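PDB 3FKD: L-threonine-O-3-phosphate decarboxylase from Porphyromonas gingivalis, which probably uses pyridoxal 5'-phosphate to decarboxylate L-threonine O-3-phosphate, as a member of the class I and II aminotransferase family. Local coordinates for residues S90-A95 with N129-L135. Numbering follows the deposited sequence.
Sequences SRSLIA and NMDFCWL
N129 meets R91 just before the parallel strands pair: N129 O lies 3.4 Å from R91 CD while the extended arginine runs alongside the asparagine. The selenomethionine M130 bends at chi2 (-43°), which carries SE and CE back over L93; M130 CE comes 3.4 Å from L93 CD1, the two side chains crossing at about a right angle. At D131 the pairing begins with a carboxylate: R91 N bonds to D131 OD2 at 3.0 Å, reaching it from above the carboxylate plane. R91 O answers by accepting two N-H groups, those of D131 and F132, the latter the straighter bond. F132 turns its ring edge to S90, whose CB lies in the ring plane 3.5 Å from F132 CE2, and S90 OG bonds to F87 O. Through its O, F132 also accepts L93 N at 2.9 Å; it thus grips the residues on both sides of its partner S92, the hallmark of parallel pairing. C133 shares the L93 face. W134 N donates to L93 O at 3.0 Å, and its indole lies on the face of S92 and I94, where W134 NE1 appears to donate to S92 OG, though the place of that hydroxyl is less certain. L135 closes the pair with CD2 against A95 CB. Both strands belong to a mixed seven-stranded sheet, consistent with the large domain of fold-type I pyridoxal phosphate enzymes, between strands 112-117 and 162-166; helix 100-108 covers the S92, I94 and W134 face through C106 and Y102.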
ATOM      1  N   SER A  90     -10.199  15.940  14.243  1.00 30.29           N
ATOM      2  CA  SER A  90      -9.560  15.949  15.551  1.00 33.29           C
ATOM      3  C   SER A  90      -8.453  16.985  15.818  1.00 33.41           C
ATOM      4  O   SER A  90      -7.913  17.610  14.902  1.00 31.43           O
ATOM      5  CB  SER A  90      -9.134  14.523  15.947  1.00 31.92           C
ATOM      6  OG  SER A  90     -10.275  13.651  16.003  1.00 31.94           O
ATOM      7  N   ARG A  91      -8.179  17.183  17.108  1.00 35.37           N
ATOM      8  CA  ARG A  91      -7.069  18.007  17.575  1.00 34.94           C
ATOM      9  C   ARG A  91      -5.954  17.096  18.051  1.00 31.64           C
ATOM     10  O   ARG A  91      -6.155  16.221  18.895  1.00 30.36           O
ATOM     11  CB  ARG A  91      -7.533  18.960  18.678  1.00 37.18           C
ATOM     12  CG  ARG A  91      -8.618  19.902  18.155  1.00 41.18           C
ATOM     13  CD  ARG A  91      -9.275  20.782  19.195  1.00 46.83           C
ATOM     14  NE  ARG A  91     -10.241  21.639  18.502  1.00 59.29           N
ATOM     15  CZ  ARG A  91     -11.140  22.430  19.088  1.00 61.64           C
ATOM     16  NH1 ARG A  91     -11.214  22.500  20.421  1.00 63.44           N
ATOM     17  NH2 ARG A  91     -11.959  23.158  18.333  1.00 53.90           N
ATOM     18  N   SER A  92      -4.780  17.315  17.477  1.00 31.31           N
ATOM     19  CA  SER A  92      -3.619  16.487  17.748  1.00 31.03           C
ATOM     20  C   SER A  92      -2.450  17.273  18.323  1.00 29.56           C
ATOM     21  O   SER A  92      -2.057  18.310  17.779  1.00 30.19           O
ATOM     22  CB  SER A  92      -3.188  15.741  16.478  1.00 27.01           C
ATOM     23  OG  SER A  92      -4.132  14.749  16.189  1.00 27.93           O
ATOM     24  N   LEU A  93      -1.933  16.747  19.430  1.00 27.94           N
ATOM     25  CA  LEU A  93      -0.695  17.169  20.060  1.00 29.16           C
ATOM     26  C   LEU A  93       0.421  16.283  19.530  1.00 27.97           C
ATOM     27  O   LEU A  93       0.389  15.070  19.706  1.00 28.64           O
ATOM     28  CB  LEU A  93      -0.798  17.003  21.592  1.00 31.74           C
ATOM     29  CG  LEU A  93       0.311  17.580  22.505  1.00 33.67           C
ATOM     30  CD1 LEU A  93       0.543  19.064  22.223  1.00 32.91           C
ATOM     31  CD2 LEU A  93       0.024  17.365  23.983  1.00 32.93           C
ATOM     32  N   ILE A  94       1.403  16.877  18.876  1.00 25.63           N
ATOM     33  CA  ILE A  94       2.521  16.114  18.359  1.00 24.49           C
ATOM     34  C   ILE A  94       3.874  16.590  18.966  1.00 26.45           C
ATOM     35  O   ILE A  94       4.229  17.756  18.871  1.00 27.06           O
ATOM     36  CB  ILE A  94       2.564  16.229  16.833  1.00 24.42           C
ATOM     37  CG1 ILE A  94       1.235  15.749  16.203  1.00 25.58           C
ATOM     38  CG2 ILE A  94       3.736  15.485  16.287  1.00 24.54           C
ATOM     39  CD1 ILE A  94       1.140  15.942  14.694  1.00 23.40           C
ATOM     40  N   ALA A  95       4.618  15.698  19.606  1.00 24.40           N
ATOM     41  CA  ALA A  95       5.957  16.047  20.055  1.00 26.52           C
ATOM     42  C   ALA A  95       6.905  16.175  18.863  1.00 24.73           C
ATOM     43  O   ALA A  95       6.805  15.428  17.919  1.00 24.53           O
ATOM     44  CB  ALA A  95       6.468  15.037  21.043  1.00 25.81           C
ATOM     45  N   ASN A 129      -7.865  20.062  25.524  1.00 47.56           N
ATOM     46  CA  ASN A 129      -8.742  19.707  24.400  1.00 48.47           C
ATOM     47  C   ASN A 129      -8.006  18.971  23.282  1.00 44.97           C
ATOM     48  O   ASN A 129      -8.114  19.336  22.104  1.00 43.98           O
ATOM     49  CB  ASN A 129      -9.456  20.940  23.862  1.00 50.25           C
ATOM     50  CG  ASN A 129     -10.257  21.661  24.930  1.00 54.32           C
ATOM     51  OD1 ASN A 129     -11.345  21.214  25.319  1.00 56.89           O
ATOM     52  ND2 ASN A 129      -9.721  22.777  25.419  1.00 53.06           N
HETATM   53  N   MSE A 130      -7.250  17.948  23.680  1.00 39.09           N
HETATM   54  CA  MSE A 130      -6.444  17.149  22.763  1.00 38.07           C
HETATM   55  C   MSE A 130      -7.104  15.815  22.507  1.00 34.98           C
HETATM   56  O   MSE A 130      -7.252  15.004  23.418  1.00 36.10           O
HETATM   57  CB  MSE A 130      -5.058  16.875  23.354  1.00 35.73           C
HETATM   58  CG  MSE A 130      -4.117  18.031  23.308  1.00 37.24           C
HETATM   59 SE   MSE A 130      -4.115  19.039  21.612  1.00 51.12          SE
HETATM   60  CE  MSE A 130      -2.677  20.241  22.140  1.00 44.58           C
ATOM     61  N   ASP A 131      -7.482  15.542  21.280  1.00 31.80           N
ATOM     62  CA  ASP A 131      -8.166  14.273  21.087  1.00 33.12           C
ATOM     63  C   ASP A 131      -7.117  13.165  20.895  1.00 33.07           C
ATOM     64  O   ASP A 131      -7.307  12.007  21.290  1.00 31.79           O
ATOM     65  CB  ASP A 131      -9.214  14.375  19.962  1.00 33.27           C
ATOM     66  CG  ASP A 131     -10.106  15.651  20.097  1.00 38.01           C
ATOM     67  OD1 ASP A 131     -10.589  15.955  21.223  1.00 38.81           O
ATOM     68  OD2 ASP A 131     -10.302  16.362  19.082  1.00 35.62           O
ATOM     69  N   PHE A 132      -5.982  13.557  20.335  1.00 31.66           N
ATOM     70  CA  PHE A 132      -4.902  12.639  20.095  1.00 28.59           C
ATOM     71  C   PHE A 132      -3.591  13.250  20.493  1.00 29.84           C
ATOM     72  O   PHE A 132      -3.375  14.454  20.356  1.00 27.59           O
ATOM     73  CB  PHE A 132      -4.854  12.242  18.624  1.00 29.28           C
ATOM     74  CG  PHE A 132      -6.055  11.471  18.184  1.00 30.32           C
ATOM     75  CD1 PHE A 132      -6.140  10.111  18.414  1.00 30.12           C
ATOM     76  CD2 PHE A 132      -7.119  12.113  17.576  1.00 29.90           C
ATOM     77  CE1 PHE A 132      -7.250   9.405  18.022  1.00 30.49           C
ATOM     78  CE2 PHE A 132      -8.241  11.421  17.192  1.00 29.20           C
ATOM     79  CZ  PHE A 132      -8.309  10.066  17.409  1.00 32.16           C
ATOM     80  N   CYS A 133      -2.727  12.375  21.005  1.00 29.71           N
ATOM     81  CA  CYS A 133      -1.345  12.680  21.258  1.00 26.72           C
ATOM     82  C   CYS A 133      -0.463  11.612  20.603  1.00 26.58           C
ATOM     83  O   CYS A 133      -0.647  10.417  20.827  1.00 26.68           O
ATOM     84  CB  CYS A 133      -1.089  12.741  22.761  1.00 28.05           C
ATOM     85  SG  CYS A 133       0.608  13.098  23.150  1.00 29.30           S
ATOM     86  N   TRP A 134       0.509  12.064  19.819  1.00 25.77           N
ATOM     87  CA  TRP A 134       1.317  11.192  18.980  1.00 26.62           C
ATOM     88  C   TRP A 134       2.767  11.055  19.489  1.00 27.02           C
ATOM     89  O   TRP A 134       3.575  11.987  19.414  1.00 29.10           O
ATOM     90  CB  TRP A 134       1.289  11.703  17.533  1.00 25.18           C
ATOM     91  CG  TRP A 134      -0.116  11.775  16.884  1.00 27.18           C
ATOM     92  CD1 TRP A 134      -1.165  12.598  17.244  1.00 27.25           C
ATOM     93  CD2 TRP A 134      -0.585  11.022  15.753  1.00 24.11           C
ATOM     94  NE1 TRP A 134      -2.249  12.380  16.419  1.00 24.09           N
ATOM     95  CE2 TRP A 134      -1.914  11.447  15.483  1.00 22.53           C
ATOM     96  CE3 TRP A 134      -0.001  10.052  14.928  1.00 24.24           C
ATOM     97  CZ2 TRP A 134      -2.670  10.922  14.446  1.00 23.68           C
ATOM     98  CZ3 TRP A 134      -0.758   9.515  13.890  1.00 23.74           C
ATOM     99  CH2 TRP A 134      -2.093   9.963  13.661  1.00 24.38           C
ATOM    100  N   LEU A 135       3.101   9.889  20.016  1.00 26.15           N
ATOM    101  CA  LEU A 135       4.436   9.671  20.550  1.00 26.09           C
ATOM    102  C   LEU A 135       5.137   8.521  19.874  1.00 25.31           C
ATOM    103  O   LEU A 135       4.525   7.677  19.212  1.00 26.14           O
ATOM    104  CB  LEU A 135       4.377   9.426  22.050  1.00 27.84           C
ATOM    105  CG  LEU A 135       3.640  10.587  22.711  1.00 29.95           C
ATOM    106  CD1 LEU A 135       3.159  10.222  24.093  1.00 30.27           C
ATOM    107  CD2 LEU A 135       4.521  11.842  22.711  1.00 27.92           C
TER